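Local coordinates for protein H subunit of photosynthetic reaction center complex (Rhodopseudomonas palustris, PDB 6Z5S) that forms the H subunit of the photosynthetic reaction centre and, as in related purple bacteria, probably caps its cytoplasmic side near the quinones, at residues P109-E120 against Q226-A237; M150-G160 against K204-F215. All blocks are in the same frame, centred on the assembly; numbering follows the deposited sequence.

Interaction 1: P109-E120 against Q226-A237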
loop_
_atom_site.group_PDB
_atom_site.type_symbol
_atom_site.label_atom_id
_atom_site.label_comp_id
_atom_site.label_asym_id
_atom_site.label_seq_id
_atom_site.Cartn_x
_atom_site.Cartn_y
_atom_site.Cartn_z
ATOM N N PRO D 109 -24.828 8.291 20.235
ATOM C CA PRO D 109 -24.025 7.065 20.333
ATOM C C PRO D 109 -24.841 5.834 20.666
ATOM O O PRO D 109 -24.328 4.720 20.524
ATOM C CB PRO D 109 -23.034 7.387 21.454
ATOM C CG PRO D 109 -22.962 8.848 21.471
ATOM C CD PRO D 109 -24.310 9.354 21.104
ATOM N N GLY D 110 -26.085 5.992 21.101
ATOM C CA GLY D 110 -26.959 4.878 21.379
ATOM C C GLY D 110 -27.909 4.518 20.265
ATOM O O GLY D 110 -28.849 3.752 20.500
ATOM N N SER D 111 -27.697 5.031 19.062
ATOM C CA SER D 111 -28.592 4.760 17.953
ATOM C C SER D 111 -28.360 3.367 17.390
ATOM O O SER D 111 -27.269 2.803 17.497
ATOM C CB SER D 111 -28.394 5.793 16.853
ATOM O OG SER D 111 -28.357 7.093 17.395
ATOM N N TYR D 112 -29.405 2.814 16.787
ATOM C CA TYR D 112 -29.312 1.546 16.088
ATOM C C TYR D 112 -30.068 1.660 14.778
ATOM O O TYR D 112 -30.811 2.612 14.545
ATOM C CB TYR D 112 -29.860 0.389 16.928
ATOM C CG TYR D 112 -31.269 0.594 17.418
ATOM C CD1 TYR D 112 -31.519 1.250 18.607
ATOM C CD2 TYR D 112 -32.349 0.127 16.693
ATOM C CE1 TYR D 112 -32.797 1.440 19.057
ATOM C CE2 TYR D 112 -33.632 0.311 17.137
ATOM C CZ TYR D 112 -33.850 0.968 18.320
ATOM O OH TYR D 112 -35.130 1.158 18.775
ATOM N N ALA D 113 -29.855 0.687 13.908
ATOM C CA ALA D 113 -30.563 0.616 12.644
ATOM C C ALA D 113 -31.703 -0.383 12.750
ATOM O O ALA D 113 -31.624 -1.366 13.486
ATOM C CB ALA D 113 -29.622 0.216 11.509
ATOM N N GLN D 114 -32.773 -0.119 12.006
ATOM C CA GLN D 114 -33.913 -1.026 11.965
ATOM C C GLN D 114 -33.567 -2.221 11.079
ATOM O O GLN D 114 -34.072 -2.391 9.970
ATOM C CB GLN D 114 -35.156 -0.305 11.472
ATOM C CG GLN D 114 -36.439 -0.980 11.884
ATOM C CD GLN D 114 -36.645 -0.945 13.376
ATOM O OE1 GLN D 114 -36.486 0.095 14.008
ATOM N NE2 GLN D 114 -36.990 -2.085 13.951
ATOM N N ARG D 115 -32.670 -3.054 11.593
ATOM C CA ARG D 115 -32.262 -4.250 10.881
ATOM C C ARG D 115 -33.389 -5.275 10.876
ATOM O O ARG D 115 -34.390 -5.151 11.586
ATOM C CB ARG D 115 -31.015 -4.853 11.516
ATOM C CG ARG D 115 -29.827 -3.928 11.567
ATOM C CD ARG D 115 -28.580 -4.687 11.951
ATOM N NE ARG D 115 -27.885 -5.226 10.799
ATOM C CZ ARG D 115 -26.785 -5.959 10.871
ATOM N NH1 ARG D 115 -26.250 -6.245 12.046
ATOM N NH2 ARG D 115 -26.224 -6.405 9.764
ATOM N N ALA D 116 -33.217 -6.305 10.056
ATOM C CA ALA D 116 -34.193 -7.380 10.003
ATOM C C ALA D 116 -34.232 -8.117 11.333
ATOM O O ALA D 116 -33.192 -8.420 11.924
ATOM C CB ALA D 116 -33.855 -8.348 8.873
ATOM N N ASP D 117 -35.439 -8.397 11.813
ATOM C CA ASP D 117 -35.600 -9.087 13.090
ATOM C C ASP D 117 -35.529 -10.593 12.856
ATOM O O ASP D 117 -36.493 -11.341 13.024
ATOM C CB ASP D 117 -36.899 -8.673 13.765
ATOM C CG ASP D 117 -36.848 -8.846 15.266
ATOM O OD1 ASP D 117 -37.740 -8.325 15.963
ATOM O OD2 ASP D 117 -35.908 -9.508 15.752
ATOM N N VAL D 118 -34.340 -11.028 12.458
ATOM C CA VAL D 118 -34.068 -12.427 12.154
ATOM C C VAL D 118 -32.567 -12.633 12.308
ATOM O O VAL D 118 -31.787 -11.720 12.005
ATOM C CB VAL D 118 -34.566 -12.796 10.748
ATOM C CG1 VAL D 118 -33.712 -12.140 9.676
ATOM C CG2 VAL D 118 -34.602 -14.296 10.565
ATOM N N PRO D 119 -32.117 -13.779 12.807
ATOM C CA PRO D 119 -30.677 -13.990 12.975
ATOM C C PRO D 119 -29.975 -14.212 11.646
ATOM O O PRO D 119 -30.597 -14.465 10.616
ATOM C CB PRO D 119 -30.606 -15.244 13.852
ATOM C CG PRO D 119 -31.903 -15.916 13.646
ATOM C CD PRO D 119 -32.898 -14.825 13.479
ATOM N N GLU D 120 -28.651 -14.103 11.688
ATOM C CA GLU D 120 -27.826 -14.445 10.538
ATOM C C GLU D 120 -27.709 -15.957 10.435
ATOM O O GLU D 120 -27.389 -16.628 11.418
ATOM C CB GLU D 120 -26.438 -13.827 10.663
ATOM C CG GLU D 120 -26.428 -12.352 10.949
ATOM C CD GLU D 120 -25.041 -11.758 10.819
ATOM O OE1 GLU D 120 -24.251 -12.273 9.999
ATOM O OE2 GLU D 120 -24.740 -10.778 11.530
ATOM N N GLN D 226 -30.993 -17.893 20.295
ATOM C CA GLN D 226 -30.614 -17.216 19.070
ATOM C C GLN D 226 -30.957 -15.744 19.207
ATOM O O GLN D 226 -31.905 -15.373 19.901
ATOM C CB GLN D 226 -31.304 -17.830 17.850
ATOM C CG GLN D 226 -32.733 -17.394 17.660
ATOM C CD GLN D 226 -33.430 -18.178 16.578
ATOM O OE1 GLN D 226 -33.135 -19.350 16.363
ATOM N NE2 GLN D 226 -34.361 -17.538 15.889
ATOM N N VAL D 227 -30.166 -14.910 18.549
ATOM C CA VAL D 227 -30.318 -13.466 18.613
ATOM C C VAL D 227 -30.413 -12.928 17.195
ATOM O O VAL D 227 -29.661 -13.348 16.309
ATOM C CB VAL D 227 -29.156 -12.815 19.396
ATOM C CG1 VAL D 227 -27.824 -13.127 18.747
ATOM C CG2 VAL D 227 -29.356 -11.319 19.507
ATOM N N SER D 228 -31.356 -12.024 16.972
ATOM C CA SER D 228 -31.570 -11.445 15.659
ATOM C C SER D 228 -30.658 -10.243 15.448
ATOM O O SER D 228 -30.090 -9.687 16.387
ATOM C CB SER D 228 -33.029 -11.036 15.490
ATOM O OG SER D 228 -33.292 -9.832 16.176
ATOM N N LYS D 229 -30.522 -9.838 14.184
ATOM C CA LYS D 229 -29.714 -8.667 13.867
ATOM C C LYS D 229 -30.254 -7.422 14.553
ATOM O O LYS D 229 -29.485 -6.563 15.003
ATOM C CB LYS D 229 -29.666 -8.468 12.355
ATOM C CG LYS D 229 -28.700 -9.389 11.645
ATOM C CD LYS D 229 -28.846 -9.298 10.144
ATOM C CE LYS D 229 -29.941 -10.210 9.642
ATOM N NZ LYS D 229 -30.078 -10.124 8.169
ATOM N N LEU D 230 -31.579 -7.312 14.648
ATOM C CA LEU D 230 -32.182 -6.154 15.293
ATOM C C LEU D 230 -31.807 -6.098 16.765
ATOM O O LEU D 230 -31.437 -5.040 17.285
ATOM C CB LEU D 230 -33.695 -6.196 15.124
ATOM C CG LEU D 230 -34.428 -4.959 15.622
ATOM C CD1 LEU D 230 -33.868 -3.724 14.962
ATOM C CD2 LEU D 230 -35.903 -5.086 15.344
ATOM N N GLU D 231 -31.888 -7.234 17.452
ATOM C CA GLU D 231 -31.490 -7.266 18.851
ATOM C C GLU D 231 -29.999 -7.021 19.006
ATOM O O GLU D 231 -29.574 -6.427 19.997
ATOM C CB GLU D 231 -31.881 -8.599 19.474
ATOM C CG GLU D 231 -33.362 -8.881 19.414
ATOM C CD GLU D 231 -33.669 -10.348 19.204
ATOM O OE1 GLU D 231 -32.748 -11.104 18.842
ATOM O OE2 GLU D 231 -34.836 -10.745 19.396
ATOM N N GLU D 232 -29.195 -7.472 18.044
ATOM C CA GLU D 232 -27.766 -7.190 18.079
ATOM C C GLU D 232 -27.503 -5.691 18.059
ATOM O O GLU D 232 -26.757 -5.169 18.901
ATOM C CB GLU D 232 -27.069 -7.873 16.906
ATOM C CG GLU D 232 -26.780 -9.339 17.121
ATOM C CD GLU D 232 -25.933 -9.921 16.013
ATOM O OE1 GLU D 232 -26.487 -10.621 15.142
ATOM O OE2 GLU D 232 -24.711 -9.672 16.009
ATOM N N ASP D 233 -28.091 -4.977 17.094
ATOM C CA ASP D 233 -27.919 -3.530 17.101
ATOM C C ASP D 233 -28.477 -2.907 18.366
ATOM O O ASP D 233 -27.876 -1.983 18.913
ATOM C CB ASP D 233 -28.538 -2.859 15.878
ATOM C CG ASP D 233 -27.581 -2.777 14.717
ATOM O OD1 ASP D 233 -26.376 -3.025 14.915
ATOM O OD2 ASP D 233 -28.003 -2.335 13.637
ATOM N N LYS D 234 -29.616 -3.392 18.856
ATOM C CA LYS D 234 -30.196 -2.775 20.043
ATOM C C LYS D 234 -29.288 -2.935 21.254
ATOM O O LYS D 234 -29.122 -1.996 22.037
ATOM C CB LYS D 234 -31.575 -3.358 20.321
ATOM C CG LYS D 234 -32.658 -2.660 19.552
ATOM C CD LYS D 234 -34.008 -3.245 19.841
ATOM C CE LYS D 234 -35.052 -2.668 18.917
ATOM N NZ LYS D 234 -36.353 -3.367 19.073
ATOM N N ILE D 235 -28.655 -4.097 21.401
ATOM C CA ILE D 235 -27.790 -4.331 22.552
ATOM C C ILE D 235 -26.512 -3.510 22.438
ATOM O O ILE D 235 -26.127 -2.794 23.374
ATOM C CB ILE D 235 -27.492 -5.831 22.695
ATOM C CG1 ILE D 235 -28.758 -6.574 23.104
ATOM C CG2 ILE D 235 -26.403 -6.064 23.711
ATOM C CD1 ILE D 235 -28.743 -8.031 22.752
ATOM N N CYS D 236 -25.832 -3.598 21.291
ATOM C CA CYS D 236 -24.625 -2.798 21.125
ATOM C C CYS D 236 -24.920 -1.309 21.225
ATOM O O CYS D 236 -24.076 -0.544 21.694
ATOM C CB CYS D 236 -23.939 -3.121 19.800
ATOM S SG CYS D 236 -23.739 -4.874 19.462
ATOM N N ALA D 237 -26.120 -0.882 20.839
ATOM C CA ALA D 237 -26.475 0.525 20.926
ATOM C C ALA D 237 -26.773 0.936 22.356
ATOM O O ALA D 237 -26.416 2.042 22.771
ATOM C CB ALA D 237 -27.674 0.808 20.029
#
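D117 reaches the start of helix 229-245, where S228 OG donates to D117 OD2 over 2.7 Å, on the anti side of the carboxylate and 27° out of its plane. The same S228 oxygen accepts E231 N, while S228 N donates to E231 OE1: a capping box, with D117 as a further partner of the N-cap hydroxyl. K229 N binds V118 O at 3.1 Å in an almost straight bond, so the loop takes up an N-H of the first helical turn. Thus the irregular chain between helix 102-105 and strand 129-131 is laid along the C-terminal helix of the chain. R115 lies on the side facing another protein chain. Its CB lies 3.9 Å from K229 CB, and CG and CD then pass D233 OD2, with CD at 3.0 Å. A bend at chi3 (89°) turns the guanidinium across the K229 chain, whose CD stands over one face toward the rim; CZ and NH2 lie near K229 CD, NH2 at 3.9 Å, and NH1 is nearest K229 CG. R115 NE stays 4.1 Å from D233 OD2, beyond a salt bridge, and pairs instead with an acidic side chain of the other protein, whose backbone binds D233 OD2. A leucine here is likely to leave that acid without its mate and K229 CD without the flat group beneath it. Farther along, K234 CG sits 3.8 Å from the centroid of the Y112 ring, almost on its normal, a CH-pi contact; R80 adds a cation-pi interaction. A237 CB approaches the same ring at its edge.

Interaction 2: M150-G160 against K204-F215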
loop_
_atom_site.group_PDB
_atom_site.type_symbol
_atom_site.label_atom_id
_atom_site.label_comp_id
_atom_site.label_asym_id
_atom_site.label_seq_id
_atom_site.Cartn_x
_atom_site.Cartn_y
_atom_site.Cartn_z
ATOM N N MET D 150 -17.906 -15.617 36.706
ATOM C CA MET D 150 -17.498 -14.292 37.149
ATOM C C MET D 150 -18.712 -13.374 37.202
ATOM O O MET D 150 -19.458 -13.285 36.219
ATOM C CB MET D 150 -16.453 -13.694 36.212
ATOM C CG MET D 150 -15.179 -14.490 36.057
ATOM S SD MET D 150 -13.983 -13.522 35.119
ATOM C CE MET D 150 -12.684 -14.717 34.835
ATOM N N PRO D 151 -18.961 -12.698 38.322
ATOM C CA PRO D 151 -20.055 -11.719 38.359
ATOM C C PRO D 151 -19.627 -10.411 37.708
ATOM O O PRO D 151 -18.582 -9.847 38.036
ATOM C CB PRO D 151 -20.332 -11.544 39.856
ATOM C CG PRO D 151 -19.110 -12.003 40.536
ATOM C CD PRO D 151 -18.398 -12.969 39.652
ATOM N N VAL D 152 -20.442 -9.938 36.785
ATOM C CA VAL D 152 -20.144 -8.725 36.037
ATOM C C VAL D 152 -20.516 -7.511 36.873
ATOM O O VAL D 152 -21.570 -7.478 37.526
ATOM C CB VAL D 152 -20.886 -8.730 34.690
ATOM C CG1 VAL D 152 -22.370 -8.825 34.918
ATOM C CG2 VAL D 152 -20.549 -7.487 33.888
ATOM N N VAL D 153 -19.654 -6.501 36.825
ATOM C CA VAL D 153 -19.762 -5.304 37.642
ATOM C C VAL D 153 -19.908 -4.094 36.728
ATOM O O VAL D 153 -19.356 -4.054 35.623
ATOM C CB VAL D 153 -18.532 -5.169 38.570
ATOM C CG1 VAL D 153 -17.288 -4.829 37.773
ATOM C CG2 VAL D 153 -18.772 -4.139 39.641
ATOM N N GLY D 154 -20.667 -3.104 37.193
ATOM C CA GLY D 154 -20.928 -1.909 36.413
ATOM C C GLY D 154 -19.722 -1.011 36.244
ATOM O O GLY D 154 -18.583 -1.460 36.382
ATOM N N CYS D 155 -19.956 0.260 35.923
ATOM C CA CYS D 155 -18.876 1.234 35.846
ATOM C C CYS D 155 -18.659 1.956 37.162
ATOM O O CYS D 155 -17.531 2.354 37.467
ATOM C CB CYS D 155 -19.157 2.263 34.752
ATOM S SG CYS D 155 -17.885 3.533 34.586
ATOM N N ASP D 156 -19.713 2.136 37.949
ATOM C CA ASP D 156 -19.605 2.750 39.259
ATOM C C ASP D 156 -19.266 1.741 40.347
ATOM O O ASP D 156 -19.470 2.027 41.532
ATOM C CB ASP D 156 -20.899 3.483 39.601
ATOM C CG ASP D 156 -22.082 2.551 39.698
ATOM O OD1 ASP D 156 -22.003 1.430 39.161
ATOM O OD2 ASP D 156 -23.096 2.940 40.309
ATOM N N GLY D 157 -18.763 0.566 39.973
ATOM C CA GLY D 157 -18.344 -0.431 40.929
ATOM C C GLY D 157 -19.443 -1.317 41.467
ATOM O O GLY D 157 -19.144 -2.277 42.184
ATOM N N VAL D 158 -20.700 -1.032 41.158
ATOM C CA VAL D 158 -21.795 -1.891 41.590
ATOM C C VAL D 158 -21.809 -3.144 40.732
ATOM O O VAL D 158 -21.745 -3.067 39.500
ATOM C CB VAL D 158 -23.136 -1.152 41.503
ATOM C CG1 VAL D 158 -24.213 -1.947 42.200
ATOM C CG2 VAL D 158 -23.011 0.220 42.120
ATOM N N VAL D 159 -21.885 -4.305 41.378
ATOM C CA VAL D 159 -22.033 -5.548 40.637
ATOM C C VAL D 159 -23.368 -5.536 39.908
ATOM O O VAL D 159 -24.405 -5.147 40.464
ATOM C CB VAL D 159 -21.894 -6.761 41.575
ATOM C CG1 VAL D 159 -23.086 -6.884 42.506
ATOM C CG2 VAL D 159 -21.723 -8.032 40.769
ATOM N N GLY D 160 -23.341 -5.913 38.634
ATOM C CA GLY D 160 -24.533 -5.855 37.817
ATOM C C GLY D 160 -25.232 -7.189 37.721
ATOM O O GLY D 160 -26.464 -7.256 37.694
ATOM N N LYS D 204 -13.399 -10.464 38.677
ATOM C CA LYS D 204 -14.655 -10.354 37.951
ATOM C C LYS D 204 -14.395 -9.758 36.574
ATOM O O LYS D 204 -13.251 -9.510 36.185
ATOM C CB LYS D 204 -15.648 -9.519 38.769
ATOM C CG LYS D 204 -16.062 -10.181 40.071
ATOM C CD LYS D 204 -17.044 -9.341 40.866
ATOM C CE LYS D 204 -16.379 -8.163 41.542
ATOM N NZ LYS D 204 -15.425 -8.596 42.595
ATOM N N VAL D 205 -15.473 -9.537 35.829
ATOM C CA VAL D 205 -15.433 -8.866 34.537
ATOM C C VAL D 205 -16.121 -7.519 34.684
ATOM O O VAL D 205 -17.179 -7.413 35.316
ATOM C CB VAL D 205 -16.082 -9.721 33.430
ATOM C CG1 VAL D 205 -17.528 -10.022 33.759
ATOM C CG2 VAL D 205 -15.984 -9.014 32.094
ATOM N N SER D 206 -15.508 -6.486 34.120
ATOM C CA SER D 206 -15.917 -5.112 34.355
ATOM C C SER D 206 -16.346 -4.452 33.057
ATOM O O SER D 206 -15.674 -4.578 32.029
ATOM C CB SER D 206 -14.782 -4.312 34.985
ATOM O OG SER D 206 -13.727 -4.135 34.058
ATOM N N VAL D 207 -17.461 -3.733 33.121
ATOM C CA VAL D 207 -17.980 -2.961 32.003
ATOM C C VAL D 207 -18.076 -1.514 32.451
ATOM O O VAL D 207 -18.813 -1.199 33.393
ATOM C CB VAL D 207 -19.344 -3.481 31.538
ATOM C CG1 VAL D 207 -19.998 -2.479 30.610
ATOM C CG2 VAL D 207 -19.178 -4.810 30.851
ATOM N N ASP D 208 -17.341 -0.636 31.781
ATOM C CA ASP D 208 -17.287 0.766 32.154
ATOM C C ASP D 208 -18.238 1.640 31.354
ATOM O O ASP D 208 -18.272 2.852 31.575
ATOM C CB ASP D 208 -15.865 1.290 32.000
ATOM C CG ASP D 208 -15.258 0.903 30.680
ATOM O OD1 ASP D 208 -15.103 -0.312 30.441
ATOM O OD2 ASP D 208 -14.945 1.806 29.878
ATOM N N ALA D 209 -19.008 1.066 30.431
ATOM C CA ALA D 209 -19.910 1.876 29.622
ATOM C C ALA D 209 -21.134 2.303 30.418
ATOM O O ALA D 209 -21.473 3.488 30.461
ATOM C CB ALA D 209 -20.322 1.109 28.368
ATOM N N ILE D 210 -21.808 1.354 31.054
ATOM C CA ILE D 210 -22.953 1.641 31.900
ATOM C C ILE D 210 -22.594 1.258 33.326
ATOM O O ILE D 210 -21.583 0.607 33.580
ATOM C CB ILE D 210 -24.217 0.902 31.438
ATOM C CG1 ILE D 210 -24.085 -0.591 31.719
ATOM C CG2 ILE D 210 -24.443 1.130 29.960
ATOM C CD1 ILE D 210 -25.201 -1.414 31.151
ATOM N N ARG D 211 -23.441 1.669 34.259
ATOM C CA ARG D 211 -23.219 1.340 35.654
ATOM C C ARG D 211 -23.988 0.075 36.022
ATOM O O ARG D 211 -24.666 -0.534 35.194
ATOM C CB ARG D 211 -23.606 2.510 36.547
ATOM C CG ARG D 211 -25.002 3.015 36.338
ATOM C CD ARG D 211 -25.340 4.076 37.359
ATOM N NE ARG D 211 -26.770 4.336 37.392
ATOM C CZ ARG D 211 -27.363 5.299 36.698
ATOM N NH1 ARG D 211 -28.673 5.466 36.782
ATOM N NH2 ARG D 211 -26.641 6.094 35.922
ATOM N N GLY D 212 -23.897 -0.310 37.295
ATOM C CA GLY D 212 -24.313 -1.646 37.690
ATOM C C GLY D 212 -25.795 -1.911 37.509
ATOM O O GLY D 212 -26.187 -2.997 37.078
ATOM N N ASP D 213 -26.639 -0.939 37.845
ATOM C CA ASP D 213 -28.075 -1.177 37.764
ATOM C C ASP D 213 -28.564 -1.194 36.325
ATOM O O ASP D 213 -29.534 -1.892 36.009
ATOM C CB ASP D 213 -28.831 -0.114 38.552
ATOM C CG ASP D 213 -28.462 1.286 38.128
ATOM O OD1 ASP D 213 -27.261 1.620 38.179
ATOM O OD2 ASP D 213 -29.366 2.047 37.733
ATOM N N GLN D 214 -27.903 -0.444 35.442
ATOM C CA GLN D 214 -28.357 -0.309 34.065
ATOM C C GLN D 214 -28.419 -1.635 33.327
ATOM O O GLN D 214 -29.055 -1.704 32.271
ATOM C CB GLN D 214 -27.449 0.657 33.314
ATOM C CG GLN D 214 -27.407 2.032 33.928
ATOM C CD GLN D 214 -26.920 3.081 32.963
ATOM O OE1 GLN D 214 -25.752 3.455 32.974
ATOM N NE2 GLN D 214 -27.818 3.562 32.117
ATOM N N PHE D 215 -27.791 -2.684 33.854
ATOM C CA PHE D 215 -27.895 -3.994 33.231
ATOM C C PHE D 215 -29.324 -4.500 33.205
ATOM O O PHE D 215 -29.630 -5.423 32.444
ATOM C CB PHE D 215 -26.998 -4.991 33.952
ATOM C CG PHE D 215 -25.548 -4.791 33.680
ATOM C CD1 PHE D 215 -24.958 -5.362 32.576
ATOM C CD2 PHE D 215 -24.774 -4.018 34.521
ATOM C CE1 PHE D 215 -23.625 -5.175 32.318
ATOM C CE2 PHE D 215 -23.441 -3.826 34.267
ATOM C CZ PHE D 215 -22.864 -4.406 33.164
#
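Segments 150-160 and 204-215 run parallel where V153 pairs with S206: V153 N donates to V205 O at 3.0 Å, and V207 N returns to V153 O at 3.2 Å. This short two-stranded pairing belongs to the PRC-barrel domain and is distinct from the antiparallel sheet of strands 129-131, 161-169, 174-182 and 188-192, but is joined to it by a backbone bond between M150 and V163 and by L191, which touches both V152 and V207. On the face carrying V152 and V205, V152 CB packs 3.7 Å from V205 CG1. V152 CG2 meets F215 CZ at 3.9 Å, the valine and the phenylalanine reaching toward each other. I210 CD1 lies over the centre of one face of the F215 ring, and G154 CA and G212 CA sit at its edge, in plane, G154 CA 3.8 Å from F215 CE2. G154 CA also lies 3.5 Å from G212 N, so the two glycine backbones meet directly. At the strand start, K204 crosses P151 at about a right angle, its CD 3.4 Å from P151 CG. Beyond the strands, D156 turns its carboxylate back with chi1 63°, and R211 CB rests beside it. D156 OD1 accepts G212 N at 3.2 Å on its syn side, 31° out of the carboxylate plane, and takes a weak second bond from V158 N.

Both segments of interaction 2 fall between the two segments of interaction 1 along the chain. The centres of the two interactions are 22 Å apart and their nearest atoms about 8 Å, so they do not touch directly. Helix 229-245 connects them: its first turns carry interaction 1, while further along Y239 packs on I210 and F215 of interaction 2. Strand 188-192 also serves both, with L190 against V227 and L191 against V152. Their surroundings differ. Interaction 1 is touched by two other protein chains, chiefly one, and the R115 side chain lies about 13 Å from a bound ubiquinone-10; interaction 2 is touched by no other protein chain of the assembly.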